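Local coordinates for insecticidal protein (PDB 7ML9) that is active against the western corn rootworm, probably by forming beta-barrel pores in membranes, as in related ETX/MTX2-family toxins, at residues A36-A41 with F52-E57; G42-A47 with W228-G233; K111-N116 with G199-V204; K286-T291 with G302-E307. One frame throughout, in Å; residues are numbered along the deposited sequence. Where two conformers were deposited one is given.

Interaction 1: A36-A41 with F52-E57; sequences AREDEA and FKPSDE. With EDO (1,2-ethanediol), chain H.
Arg-37 reaches from the helix to Asp-56 in the following loop and grips its carboxylate side-on. Arg-37 NE donates to OD1 of Asp-56 at 2.8 Å, almost straight at 167°. NH2 of Arg-37 donates to OD2 of Asp-56 at 2.9 Å. OD1 lies in the guanidinium plane, yet both oxygens are met from above the carboxylate plane. The two flat groups are turned 66° against each other. An extended chain from CG to NE carries the guanidinium past Ser-55 to this acid. Nearer the backbone, CB of Arg-37 packs on CB of Pro-54 at 3.6 Å. The carboxylate end of Glu-38 lies alongside the same ring, with OE2 of Glu-38 3.5 Å from CG of Pro-54. One turn on, the methyl of Ala-41 rests against the carbonyls of Phe-52 and Lys-53.

A water joins the two segments. It accepts from Ser-55 N at 3.0 Å and lies near Arg-37 O and Glu-40 OE1. Ser-55 OG accepts from Glu-57 N and closes an ST turn. Further out, Arg-82 forms salt bridges with both Asp-56 and Glu-40, and Gly-79 N donates to OD2 of Asp-56. Arg-37 NH1 bonds Glu-30, which binds a sodium ion with Asp-34. The contact combines a charged bridge with apolar packing at Pro-54 and Ala-41. Two arginines on Asp-56 probably keep that acid ionised.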
loop_
_atom_site.group_PDB
_atom_site.type_symbol
_atom_site.label_atom_id
_atom_site.label_comp_id
_atom_site.label_asym_id
_atom_site.label_seq_id
_atom_site.Cartn_x
_atom_site.Cartn_y
_atom_site.Cartn_z
ATOM N N ALA A 36 -22.926 -17.064 -7.494
ATOM C CA ALA A 36 -23.883 -18.178 -7.459
ATOM C C ALA A 36 -24.983 -17.996 -8.504
ATOM O O ALA A 36 -25.346 -18.950 -9.205
ATOM C CB ALA A 36 -24.492 -18.334 -6.056
ATOM N N ARG A 37 -25.517 -16.779 -8.633
ATOM C CA ARG A 37 -26.546 -16.518 -9.639
ATOM C C ARG A 37 -26.020 -16.734 -11.060
ATOM O O ARG A 37 -26.770 -17.178 -11.937
ATOM C CB ARG A 37 -27.090 -15.095 -9.485
ATOM C CG ARG A 37 -27.779 -14.834 -8.129
ATOM C CD ARG A 37 -28.097 -13.357 -7.933
ATOM N NE ARG A 37 -28.622 -13.136 -6.589
ATOM C CZ ARG A 37 -28.146 -12.243 -5.725
ATOM N NH1 ARG A 37 -27.129 -11.447 -6.068
ATOM N NH2 ARG A 37 -28.705 -12.136 -4.519
ATOM N N GLU A 38 -24.747 -16.407 -11.316
ATOM C CA GLU A 38 -24.186 -16.598 -12.658
ATOM C C GLU A 38 -24.132 -18.072 -13.020
ATOM O O GLU A 38 -24.526 -18.466 -14.121
ATOM C CB GLU A 38 -22.776 -15.995 -12.765
ATOM C CG GLU A 38 -22.711 -14.520 -12.516
ATOM C CD GLU A 38 -23.049 -13.703 -13.743
ATOM O OE1 GLU A 38 -23.267 -14.306 -14.818
ATOM O OE2 GLU A 38 -23.083 -12.457 -13.633
ATOM N N ASP A 39 -23.628 -18.900 -12.103
ATOM C CA ASP A 39 -23.545 -20.335 -12.355
ATOM C C ASP A 39 -24.932 -20.926 -12.575
ATOM O O ASP A 39 -25.137 -21.729 -13.491
ATOM C CB ASP A 39 -22.848 -21.017 -11.183
ATOM C CG ASP A 39 -22.616 -22.510 -11.408
ATOM O OD1 ASP A 39 -22.554 -22.976 -12.567
ATOM O OD2 ASP A 39 -22.464 -23.222 -10.407
ATOM N N GLU A 40 -25.896 -20.517 -11.749
ATOM C CA GLU A 40 -27.281 -20.963 -11.903
ATOM C C GLU A 40 -27.802 -20.671 -13.307
ATOM O O GLU A 40 -28.187 -21.586 -14.043
ATOM C CB GLU A 40 -28.148 -20.277 -10.847
ATOM C CG GLU A 40 -29.625 -20.714 -10.795
ATOM C CD GLU A 40 -30.330 -20.064 -9.614
ATOM O OE1 GLU A 40 -30.786 -18.896 -9.745
ATOM O OE2 GLU A 40 -30.385 -20.703 -8.545
ATOM N N ALA A 41 -27.811 -19.394 -13.697
ATOM C CA ALA A 41 -28.360 -19.017 -14.993
ATOM C C ALA A 41 -27.566 -19.635 -16.139
ATOM O O ALA A 41 -28.148 -20.188 -17.082
ATOM C CB ALA A 41 -28.400 -17.496 -15.125
ATOM N N PHE A 52 -31.470 -16.826 -19.752
ATOM C CA PHE A 52 -31.687 -16.358 -18.385
ATOM C C PHE A 52 -30.527 -15.478 -17.928
ATOM O O PHE A 52 -29.365 -15.734 -18.257
ATOM C CB PHE A 52 -31.807 -17.536 -17.411
ATOM C CG PHE A 52 -33.037 -18.412 -17.623
ATOM C CD1 PHE A 52 -34.308 -17.866 -17.618
ATOM C CD2 PHE A 52 -32.905 -19.781 -17.798
ATOM C CE1 PHE A 52 -35.436 -18.664 -17.799
ATOM C CE2 PHE A 52 -34.033 -20.595 -17.987
ATOM C CZ PHE A 52 -35.294 -20.027 -17.988
ATOM N N LYS A 53 -30.848 -14.451 -17.122
ATOM C CA LYS A 53 -29.882 -13.556 -16.494
ATOM C C LYS A 53 -29.692 -13.943 -15.036
ATOM O O LYS A 53 -30.575 -14.568 -14.438
ATOM C CB LYS A 53 -30.369 -12.108 -16.580
ATOM C CG LYS A 53 -30.788 -11.663 -17.966
ATOM C CD LYS A 53 -29.603 -11.548 -18.903
ATOM C CE LYS A 53 -29.952 -10.725 -20.139
ATOM N NZ LYS A 53 -31.160 -11.257 -20.846
ATOM N N PRO A 54 -28.555 -13.597 -14.421
ATOM C CA PRO A 54 -28.382 -13.889 -12.984
ATOM C C PRO A 54 -29.376 -13.088 -12.151
ATOM O O PRO A 54 -29.426 -11.859 -12.227
ATOM C CB PRO A 54 -26.925 -13.477 -12.710
ATOM C CG PRO A 54 -26.619 -12.436 -13.770
ATOM C CD PRO A 54 -27.379 -12.905 -14.996
ATOM N N SER A 55 -30.176 -13.791 -11.348
ATOM C CA SER A 55 -31.263 -13.112 -10.651
ATOM C C SER A 55 -31.879 -14.029 -9.606
ATOM O O SER A 55 -31.859 -15.258 -9.736
ATOM C CB SER A 55 -32.352 -12.641 -11.627
ATOM O OG SER A 55 -33.444 -12.063 -10.924
ATOM N N ASP A 56 -32.417 -13.406 -8.560
ATOM C CA ASP A 56 -33.248 -14.087 -7.579
ATOM C C ASP A 56 -34.728 -14.037 -7.948
ATOM O O ASP A 56 -35.544 -14.693 -7.290
ATOM C CB ASP A 56 -33.052 -13.460 -6.190
ATOM C CG ASP A 56 -31.694 -13.790 -5.576
ATOM O OD1 ASP A 56 -30.960 -14.639 -6.133
ATOM O OD2 ASP A 56 -31.371 -13.203 -4.521
ATOM N N GLU A 57 -35.084 -13.287 -8.983
ATOM C CA GLU A 57 -36.472 -13.090 -9.382
ATOM C C GLU A 57 -36.905 -14.163 -10.369
ATOM O O GLU A 57 -36.091 -14.712 -11.119
ATOM C CB GLU A 57 -36.662 -11.713 -10.020
ATOM C CG GLU A 57 -36.636 -10.548 -9.044
ATOM C CD GLU A 57 -36.973 -9.227 -9.718
ATOM O OE1 GLU A 57 -36.224 -8.819 -10.631
ATOM O OE2 GLU A 57 -37.987 -8.599 -9.337
HETATM C C1 EDO H . -20.868 -26.459 -10.459
HETATM O O1 EDO H . -21.610 -25.521 -11.250
HETATM C C2 EDO H . -19.403 -26.046 -10.395
HETATM O O2 EDO H . -18.625 -27.213 -10.118
HETATM O O HOH W 1 -29.638 -16.782 -11.458
#

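Interaction 2: G42-A47 with W228-G233; sequences GTFNEA and WRVSPG. With EDO (1,2-ethanediol), chain E.
The backbones of Phe-44 and Ser-231 come no closer than 7.0 Å, measured between CA of Phe-44 and CA of Ser-231. Here helix 28-48 packs on the loop that follows strand 201-229 in this ETX/MTX2-family toxin. No hydrogen bond joins the two segments. Inside the helix, Glu-46 N bonds Gly-42 O and Ala-47 N bonds Thr-43 O in the usual manner. Residues 228-229 are strand, and the chain has turned into loop by Pro-232.

The Phe-44 ring bridges the gap and touches three residues in a row. Its CG stands anti to the carbonyl carbon (chi1 -78°), and the far end of the ring meets the loop. CE2 of Phe-44 lies 3.4 Å from Val-230 O. CZ of Phe-44 comes within 3.6 Å of Ser-231 CA. CE1 of Phe-44 packs on CD of Pro-232 at 3.5 Å, and the two side chains run antiparallel alongside each other. CG2 of Thr-43 supports the same proline carbon from the helix. Ala-47 CB touches the ring of Pro-232 more distantly, at its CG.

Leu-71 and Phe-52 also pack on Phe-44, and Leu-71 touches Val-230 too. OG1 of Thr-43 turns instead to Asp-39 O and Lys-248. At the edge of the Phe-44 ring and in its plane, CG2 of Val-230 sits 3.9 Å from CE2 of Phe-44.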
loop_
_atom_site.group_PDB
_atom_site.type_symbol
_atom_site.label_atom_id
_atom_site.label_comp_id
_atom_site.label_asym_id
_atom_site.label_seq_id
_atom_site.Cartn_x
_atom_site.Cartn_y
_atom_site.Cartn_z
ATOM N N GLY A 42 -26.232 -19.526 -16.092
ATOM C CA GLY A 42 -25.418 -20.054 -17.183
ATOM C C GLY A 42 -25.623 -21.542 -17.417
ATOM O O GLY A 42 -25.690 -22.000 -18.563
ATOM N N THR A 43 -25.717 -22.322 -16.340
ATOM C CA THR A 43 -25.852 -23.769 -16.473
ATOM C C THR A 43 -27.201 -24.156 -17.093
ATOM O O THR A 43 -27.262 -25.055 -17.944
ATOM C CB THR A 43 -25.666 -24.422 -15.105
ATOM O OG1 THR A 43 -24.319 -24.186 -14.642
ATOM C CG2 THR A 43 -25.911 -25.919 -15.179
ATOM N N PHE A 44 -28.290 -23.499 -16.676
ATOM C CA PHE A 44 -29.584 -23.740 -17.321
ATOM C C PHE A 44 -29.576 -23.272 -18.768
ATOM O O PHE A 44 -30.226 -23.884 -19.623
ATOM C CB PHE A 44 -30.702 -23.033 -16.558
ATOM C CG PHE A 44 -31.119 -23.750 -15.309
ATOM C CD1 PHE A 44 -31.403 -25.108 -15.336
ATOM C CD2 PHE A 44 -31.208 -23.074 -14.106
ATOM C CE1 PHE A 44 -31.772 -25.777 -14.178
ATOM C CE2 PHE A 44 -31.575 -23.735 -12.947
ATOM C CZ PHE A 44 -31.854 -25.081 -12.978
ATOM N N ASN A 45 -28.849 -22.196 -19.065
ATOM C CA ASN A 45 -28.779 -21.729 -20.441
ATOM C C ASN A 45 -28.116 -22.755 -21.342
ATOM O O ASN A 45 -28.509 -22.899 -22.504
ATOM C CB ASN A 45 -28.052 -20.389 -20.516
ATOM C CG ASN A 45 -28.894 -19.266 -19.997
ATOM O OD1 ASN A 45 -30.102 -19.432 -19.784
ATOM N ND2 ASN A 45 -28.281 -18.105 -19.801
ATOM N N GLU A 46 -27.105 -23.472 -20.835
ATOM C CA GLU A 46 -26.536 -24.570 -21.607
ATOM C C GLU A 46 -27.535 -25.713 -21.722
ATOM O O GLU A 46 -27.682 -26.311 -22.795
ATOM C CB GLU A 46 -25.235 -25.077 -20.968
ATOM C CG GLU A 46 -24.077 -24.027 -20.992
ATOM C CD GLU A 46 -22.741 -24.558 -20.480
ATOM O OE1 GLU A 46 -22.677 -25.671 -19.905
ATOM O OE2 GLU A 46 -21.728 -23.833 -20.643
ATOM N N ALA A 47 -28.222 -26.034 -20.618
ATOM C CA ALA A 47 -29.109 -27.197 -20.603
ATOM C C ALA A 47 -30.292 -27.021 -21.538
ATOM O O ALA A 47 -30.759 -28.000 -22.133
ATOM C CB ALA A 47 -29.611 -27.467 -19.182
ATOM N N TRP A 228 -24.877 -21.386 -3.395
ATOM C CA TRP A 228 -26.117 -22.164 -3.464
ATOM C C TRP A 228 -26.879 -21.786 -4.723
ATOM O O TRP A 228 -27.154 -20.603 -4.962
ATOM C CB TRP A 228 -26.975 -21.955 -2.193
ATOM C CG TRP A 228 -26.384 -22.672 -1.028
ATOM C CD1 TRP A 228 -25.368 -22.223 -0.212
ATOM C CD2 TRP A 228 -26.704 -23.994 -0.577
ATOM N NE1 TRP A 228 -25.046 -23.191 0.705
ATOM C CE2 TRP A 228 -25.851 -24.284 0.503
ATOM C CE3 TRP A 228 -27.631 -24.960 -0.985
ATOM C CZ2 TRP A 228 -25.906 -25.498 1.190
ATOM C CZ3 TRP A 228 -27.677 -26.162 -0.309
ATOM C CH2 TRP A 228 -26.824 -26.420 0.770
ATOM N N ARG A 229 -27.220 -22.801 -5.531
ATOM C CA ARG A 229 -27.876 -22.609 -6.816
ATOM C C ARG A 229 -28.875 -23.742 -7.036
ATOM O O ARG A 229 -28.630 -24.877 -6.628
ATOM C CB ARG A 229 -26.884 -22.650 -8.012
ATOM C CG ARG A 229 -25.922 -21.501 -8.135
ATOM C CD ARG A 229 -24.619 -21.763 -7.387
ATOM N NE ARG A 229 -23.882 -22.894 -7.919
ATOM C CZ ARG A 229 -23.616 -23.987 -7.218
ATOM N NH1 ARG A 229 -24.037 -24.083 -5.957
ATOM N NH2 ARG A 229 -22.949 -24.989 -7.775
ATOM N N VAL A 230 -29.978 -23.448 -7.709
ATOM C CA VAL A 230 -30.728 -24.564 -8.275
ATOM C C VAL A 230 -30.077 -24.936 -9.594
ATOM O O VAL A 230 -29.514 -24.088 -10.297
ATOM C CB VAL A 230 -32.224 -24.265 -8.448
ATOM C CG1 VAL A 230 -32.902 -24.241 -7.079
ATOM C CG2 VAL A 230 -32.449 -22.981 -9.227
ATOM N N SER A 231 -30.150 -26.220 -9.919
ATOM C CA SER A 231 -29.415 -26.813 -11.028
ATOM C C SER A 231 -30.149 -28.077 -11.463
ATOM O O SER A 231 -31.006 -28.578 -10.727
ATOM C CB SER A 231 -27.972 -27.129 -10.619
ATOM O OG SER A 231 -27.892 -28.295 -9.822
ATOM N N PRO A 232 -29.856 -28.603 -12.656
ATOM C CA PRO A 232 -30.563 -29.827 -13.085
ATOM C C PRO A 232 -30.429 -30.970 -12.095
ATOM O O PRO A 232 -31.429 -31.640 -11.795
ATOM C CB PRO A 232 -29.913 -30.142 -14.438
ATOM C CG PRO A 232 -29.550 -28.785 -14.973
ATOM C CD PRO A 232 -29.062 -28.016 -13.752
ATOM N N GLY A 233 -29.229 -31.197 -11.551
ATOM C CA GLY A 233 -29.045 -32.239 -10.555
ATOM C C GLY A 233 -29.616 -31.938 -9.176
ATOM O O GLY A 233 -29.858 -32.875 -8.409
HETATM C C1 EDO E . -21.128 -19.732 -22.767
HETATM O O1 EDO E . -20.115 -19.157 -21.941
HETATM C C2 EDO E . -21.086 -21.237 -22.564
HETATM O O2 EDO E . -22.022 -21.560 -21.533
#

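Interaction 3: K111-N116 with G199-V204; sequences KNVLDN and GKTYRV. With EDO (1,2-ethanediol), chain I; EDO (1,2-ethanediol), chain G.
Leu-114 and Tyr-202 face each other as a hydrogen-bonded pair in an antiparallel ladder, part of the long sheet of this ETX/MTX2-type toxin. Leu-114 N donates to Tyr-202 O at 2.7 Å, and Tyr-202 N returns the bond to Leu-114 O. Asn-112 and Val-204 form the next such pair. Val-204 N donates to Asn-112 O in a nearly straight bond (170°). The face of Asn-112, Leu-114, Tyr-202 and Val-204 is largely buried. There CD1 of Leu-114 meets CG2 of Val-204 at 3.7 Å.

The face of Val-113, Asp-115, Thr-201 and Arg-203 is more exposed to solvent, although Val-113 CG1 and Thr-201 CG2 touch at 3.5 Å. This Thr-201 methyl stands opposite the backbone N, beside the carbonyl carbon (chi1 -58° for OG1). Lys-111 NZ donates to a bound ethanediol, probably from the crystallisation liquor, which also lies against Arg-203. Asp-115 bonds Ser-117. At Asn-116 the bonding weakens: Gly-199 N gives Asn-116 O only a weak bond, bent to 124°.

Strand 201-229 is flanked by strand 86-115 here and by strand 266-289 through Arg-203 with Glu-288. Ile-194 and Val-196 of strand 193-196 pack on Leu-114, while Phe-130 of strand 130-147 packs on Val-204.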
loop_
_atom_site.group_PDB
_atom_site.type_symbol
_atom_site.label_atom_id
_atom_site.label_comp_id
_atom_site.label_asym_id
_atom_site.label_seq_id
_atom_site.Cartn_x
_atom_site.Cartn_y
_atom_site.Cartn_z
ATOM N N LYS A 111 25.705 26.231 11.567
ATOM C CA LYS A 111 27.085 26.440 11.120
ATOM C C LYS A 111 28.009 26.614 12.312
ATOM O O LYS A 111 27.560 26.907 13.420
ATOM C CB LYS A 111 27.190 27.652 10.202
ATOM C CG LYS A 111 26.887 29.006 10.846
ATOM C CD LYS A 111 26.768 30.063 9.751
ATOM C CE LYS A 111 26.620 31.488 10.292
ATOM N NZ LYS A 111 27.021 31.622 11.726
ATOM N N ASN A 112 29.311 26.458 12.065
ATOM C CA ASN A 112 30.299 26.764 13.095
ATOM C C ASN A 112 31.612 27.128 12.411
ATOM O O ASN A 112 31.792 26.900 11.212
ATOM C CB ASN A 112 30.501 25.600 14.070
ATOM C CG ASN A 112 29.430 25.551 15.183
ATOM O OD1 ASN A 112 28.704 24.558 15.302
ATOM N ND2 ASN A 112 29.349 26.604 16.009
ATOM N N VAL A 113 32.516 27.718 13.184
ATOM C CA VAL A 113 33.765 28.262 12.656
ATOM C C VAL A 113 34.920 27.392 13.125
ATOM O O VAL A 113 34.952 26.940 14.277
ATOM C CB VAL A 113 33.976 29.729 13.085
ATOM C CG1 VAL A 113 35.316 30.237 12.589
ATOM C CG2 VAL A 113 32.864 30.594 12.546
ATOM N N LEU A 114 35.857 27.132 12.219
ATOM C CA LEU A 114 37.097 26.432 12.533
ATOM C C LEU A 114 38.215 27.461 12.367
ATOM O O LEU A 114 38.610 27.778 11.248
ATOM C CB LEU A 114 37.284 25.223 11.621
ATOM C CG LEU A 114 36.205 24.119 11.662
ATOM C CD1 LEU A 114 36.558 23.016 10.646
ATOM C CD2 LEU A 114 36.035 23.536 13.070
ATOM N N ASP A 115 38.692 28.006 13.483
ATOM C CA ASP A 115 39.557 29.188 13.481
ATOM C C ASP A 115 40.996 28.748 13.722
ATOM O O ASP A 115 41.376 28.417 14.847
ATOM C CB ASP A 115 39.110 30.182 14.548
ATOM C CG ASP A 115 39.904 31.489 14.510
ATOM O OD1 ASP A 115 40.803 31.645 13.661
ATOM O OD2 ASP A 115 39.620 32.366 15.343
ATOM N N ASN A 116 41.798 28.746 12.664
ATOM C CA ASN A 116 43.236 28.525 12.782
ATOM C C ASN A 116 44.011 29.790 12.425
ATOM O O ASN A 116 45.149 29.715 11.959
ATOM C CB ASN A 116 43.673 27.357 11.899
ATOM C CG ASN A 116 44.997 26.729 12.350
ATOM O OD1 ASN A 116 45.397 26.843 13.504
ATOM N ND2 ASN A 116 45.672 26.056 11.426
ATOM N N GLY A 199 46.956 29.898 9.699
ATOM C CA GLY A 199 46.480 31.230 9.397
ATOM C C GLY A 199 45.118 31.308 8.739
ATOM O O GLY A 199 44.671 32.416 8.417
ATOM N N LYS A 200 44.432 30.185 8.539
ATOM C CA LYS A 200 43.154 30.198 7.840
ATOM C C LYS A 200 41.992 30.077 8.823
ATOM O O LYS A 200 42.107 29.471 9.888
ATOM C CB LYS A 200 43.075 29.062 6.819
ATOM C CG LYS A 200 44.150 29.087 5.741
ATOM C CD LYS A 200 44.126 30.356 4.922
ATOM C CE LYS A 200 45.044 30.218 3.711
ATOM N NZ LYS A 200 45.152 31.510 2.990
ATOM N N THR A 201 40.874 30.690 8.466
ATOM C CA THR A 201 39.634 30.525 9.211
ATOM C C THR A 201 38.609 29.931 8.261
ATOM O O THR A 201 38.357 30.491 7.191
ATOM C CB THR A 201 39.133 31.849 9.782
ATOM O OG1 THR A 201 40.134 32.415 10.642
ATOM C CG2 THR A 201 37.853 31.612 10.589
ATOM N N TYR A 202 38.042 28.794 8.643
ATOM C CA TYR A 202 37.049 28.103 7.838
ATOM C C TYR A 202 35.682 28.155 8.517
ATOM O O TYR A 202 35.571 28.274 9.739
ATOM C CB TYR A 202 37.451 26.646 7.602
ATOM C CG TYR A 202 38.509 26.437 6.548
ATOM C CD1 TYR A 202 39.076 27.514 5.867
ATOM C CD2 TYR A 202 38.929 25.147 6.214
ATOM C CE1 TYR A 202 40.042 27.315 4.899
ATOM C CE2 TYR A 202 39.893 24.940 5.248
ATOM C CZ TYR A 202 40.444 26.029 4.595
ATOM O OH TYR A 202 41.391 25.824 3.627
ATOM N N ARG A 203 34.641 28.113 7.700
ATOM C CA ARG A 203 33.267 28.052 8.168
ATOM C C ARG A 203 32.677 26.750 7.654
ATOM O O ARG A 203 32.832 26.432 6.473
ATOM C CB ARG A 203 32.471 29.247 7.655
ATOM C CG ARG A 203 31.075 29.345 8.188
ATOM C CD ARG A 203 30.535 30.735 7.933
ATOM N NE ARG A 203 29.992 30.860 6.588
ATOM C CZ ARG A 203 29.801 32.016 5.963
ATOM N NH1 ARG A 203 30.125 33.155 6.562
ATOM N NH2 ARG A 203 29.293 32.032 4.734
ATOM N N VAL A 204 32.044 25.984 8.541
ATOM C CA VAL A 204 31.341 24.760 8.164
ATOM C C VAL A 204 29.847 25.041 8.228
ATOM O O VAL A 204 29.331 25.387 9.295
ATOM C CB VAL A 204 31.700 23.584 9.080
ATOM C CG1 VAL A 204 31.024 22.301 8.570
ATOM C CG2 VAL A 204 33.197 23.415 9.152
HETATM C C1 EDO I . 30.520 32.643 10.826
HETATM O O1 EDO I . 29.754 31.661 11.532
HETATM C C2 EDO I . 29.598 33.642 10.148
HETATM O O2 EDO I . 29.997 33.755 8.779
HETATM C C1 EDO G . 45.925 27.464 17.930
HETATM O O1 EDO G . 46.547 27.553 19.234
HETATM C C2 EDO G . 45.935 26.014 17.425
HETATM O O2 EDO G . 46.503 25.935 16.105
#

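Interaction 4: K286-T291 with G302-E307; sequences KIEDIT and GTVVQE
Lys-286 and Val-304 meet beside a classic beta bulge in an antiparallel pair of strands. Val-305 and Gln-306 both face Ile-287, which shifts the register by one. Ile-287 N donates to Gln-306 O at 2.8 Å, while Ile-287 O accepts from Val-305 N in a nearly straight bond of 176°. Beyond the bulge, Asp-289 N donates to Thr-303 O at 2.7 Å.

The side chain of Lys-286 can be followed outward. CB carries CG anti to the backbone N (chi1 174°), on the face shared with Glu-288, Val-304 and Glu-307. CG of Lys-286 comes near OE2 of Glu-307 (4.0 Å) and CG2 of Val-304. CD leads on to bends at chi3 and chi4. CE of Lys-286 then passes CG2 of Val-304 at 3.8 Å. NZ of Lys-286 lies 3.6 Å from CG2 of Val-304; the two side chains cross at about a right angle. The ammonium group makes a weak salt bridge to OE2 of Glu-288. The stronger partner of Glu-288 is Arg-203, which takes its OE1.

On the other face, Ile-287 lies alongside Gln-306, CG1 of Ile-287 3.9 Å from CB of Gln-306. Tyr-202 and Val-204 also pack on Ile-287. Past the strand end, OD1 of Asp-289 accepts from Thr-291 N, an Asx turn. Thr-291 OG1 is also bonded by Thr-201 N. It meets the syn lone pair of Asp-289 OD1, with Thr-291 OG1 2.6 Å away.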
loop_
_atom_site.group_PDB
_atom_site.type_symbol
_atom_site.label_atom_id
_atom_site.label_comp_id
_atom_site.label_asym_id
_atom_site.label_seq_id
_atom_site.Cartn_x
_atom_site.Cartn_y
_atom_site.Cartn_z
ATOM N N LYS A 286 29.343 21.839 3.954
ATOM C CA LYS A 286 29.981 22.735 3.004
ATOM C C LYS A 286 31.031 23.548 3.757
ATOM O O LYS A 286 30.708 24.220 4.744
ATOM C CB LYS A 286 28.918 23.622 2.366
ATOM C CG LYS A 286 29.372 24.716 1.443
ATOM C CD LYS A 286 28.210 25.684 1.253
ATOM C CE LYS A 286 27.923 25.983 -0.201
ATOM N NZ LYS A 286 27.900 27.453 -0.455
ATOM N N ILE A 287 32.282 23.469 3.306
ATOM C CA ILE A 287 33.415 24.111 3.973
ATOM C C ILE A 287 33.797 25.356 3.192
ATOM O O ILE A 287 34.140 25.266 2.008
ATOM C CB ILE A 287 34.615 23.161 4.074
ATOM C CG1 ILE A 287 34.176 21.787 4.575
ATOM C CG2 ILE A 287 35.723 23.794 4.929
ATOM C CD1 ILE A 287 33.534 21.809 5.933
ATOM N N GLU A 288 33.763 26.514 3.850
ATOM C CA GLU A 288 34.069 27.788 3.214
ATOM C C GLU A 288 35.297 28.427 3.852
ATOM O O GLU A 288 35.444 28.429 5.077
ATOM C CB GLU A 288 32.902 28.763 3.314
ATOM C CG GLU A 288 31.662 28.349 2.546
ATOM C CD GLU A 288 30.541 29.367 2.663
ATOM O OE1 GLU A 288 30.623 30.246 3.553
ATOM O OE2 GLU A 288 29.581 29.292 1.860
ATOM N N ASP A 289 36.163 28.986 3.012
ATOM C CA ASP A 289 37.317 29.755 3.473
ATOM C C ASP A 289 36.850 31.189 3.678
ATOM O O ASP A 289 36.498 31.877 2.713
ATOM C CB ASP A 289 38.449 29.671 2.452
ATOM C CG ASP A 289 39.755 30.289 2.955
ATOM O OD1 ASP A 289 39.734 31.016 3.968
ATOM O OD2 ASP A 289 40.804 30.033 2.327
ATOM N N ILE A 290 36.815 31.634 4.931
ATOM C CA ILE A 290 36.399 32.989 5.252
ATOM C C ILE A 290 37.560 33.801 5.822
ATOM O O ILE A 290 37.338 34.796 6.502
ATOM C CB ILE A 290 35.197 33.000 6.210
ATOM C CG1 ILE A 290 35.512 32.200 7.469
ATOM C CG2 ILE A 290 33.968 32.444 5.513
ATOM C CD1 ILE A 290 34.641 32.576 8.652
ATOM N N THR A 291 38.792 33.357 5.578
ATOM C CA THR A 291 39.971 34.076 6.058
ATOM C C THR A 291 39.926 35.548 5.653
ATOM O O THR A 291 40.024 36.445 6.500
ATOM C CB THR A 291 41.230 33.398 5.517
ATOM O OG1 THR A 291 41.207 32.006 5.864
ATOM C CG2 THR A 291 42.495 34.056 6.082
ATOM N N GLY A 302 32.403 33.069 1.775
ATOM C CA GLY A 302 33.714 32.919 1.177
ATOM C C GLY A 302 33.777 31.745 0.228
ATOM O O GLY A 302 32.757 31.103 -0.045
ATOM N N THR A 303 34.972 31.442 -0.263
ATOM C CA THR A 303 35.138 30.386 -1.251
ATOM C C THR A 303 34.861 29.016 -0.651
ATOM O O THR A 303 35.356 28.694 0.432
ATOM C CB THR A 303 36.555 30.419 -1.807
ATOM O OG1 THR A 303 36.893 31.771 -2.133
ATOM C CG2 THR A 303 36.654 29.547 -3.043
ATOM N N VAL A 304 34.088 28.198 -1.366
ATOM C CA VAL A 304 33.898 26.817 -0.947
ATOM C C VAL A 304 35.159 26.026 -1.243
ATOM O O VAL A 304 35.700 26.072 -2.353
ATOM C CB VAL A 304 32.667 26.195 -1.621
ATOM C CG1 VAL A 304 32.523 24.739 -1.189
ATOM C CG2 VAL A 304 31.417 26.973 -1.230
ATOM N N VAL A 305 35.634 25.299 -0.242
ATOM C CA VAL A 305 36.881 24.562 -0.332
ATOM C C VAL A 305 36.659 23.055 -0.371
ATOM O O VAL A 305 37.493 22.333 -0.940
ATOM C CB VAL A 305 37.801 24.954 0.845
ATOM C CG1 VAL A 305 38.752 23.830 1.247
ATOM C CG2 VAL A 305 38.548 26.235 0.503
ATOM N N GLN A 306 35.548 22.564 0.166
ATOM C CA GLN A 306 35.317 21.139 0.320
ATOM C C GLN A 306 33.840 20.944 0.630
ATOM O O GLN A 306 33.199 21.824 1.223
ATOM C CB GLN A 306 36.194 20.570 1.442
ATOM C CG GLN A 306 36.171 19.069 1.607
ATOM C CD GLN A 306 36.884 18.635 2.871
ATOM O OE1 GLN A 306 37.399 19.469 3.620
ATOM N NE2 GLN A 306 36.916 17.331 3.122
ATOM N N GLU A 307 33.298 19.814 0.179
ATOM C CA GLU A 307 31.969 19.367 0.579
ATOM C C GLU A 307 32.053 17.903 0.975
ATOM O O GLU A 307 32.802 17.131 0.370
ATOM C CB GLU A 307 30.927 19.571 -0.524
ATOM C CG GLU A 307 30.575 21.029 -0.730
ATOM C CD GLU A 307 29.449 21.246 -1.719
ATOM O OE1 GLU A 307 29.052 20.273 -2.390
ATOM O OE2 GLU A 307 28.964 22.394 -1.835
#

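How the interactions relate
The contacts form two pairs on opposite sides of the centre of a long chain. Interactions 1 and 2 share helix 28-48 and touch through Asp-39 with Arg-229. Interactions 3 and 4 touch through Arg-203 with Glu-288, on neighbouring strands of one sheet. Strand 201-229 spans the distance, since interactions 2 and 3 use its two ends, with centres about 88 Å apart. Interactions 1 and 3 are partly buried, whereas 2 and 4 are surface contacts. Their chemistry differs: charge and a water in 1, an apolar ring without hydrogen bonds in 2, a regular backbone ladder in 3 and a bulged one in 4.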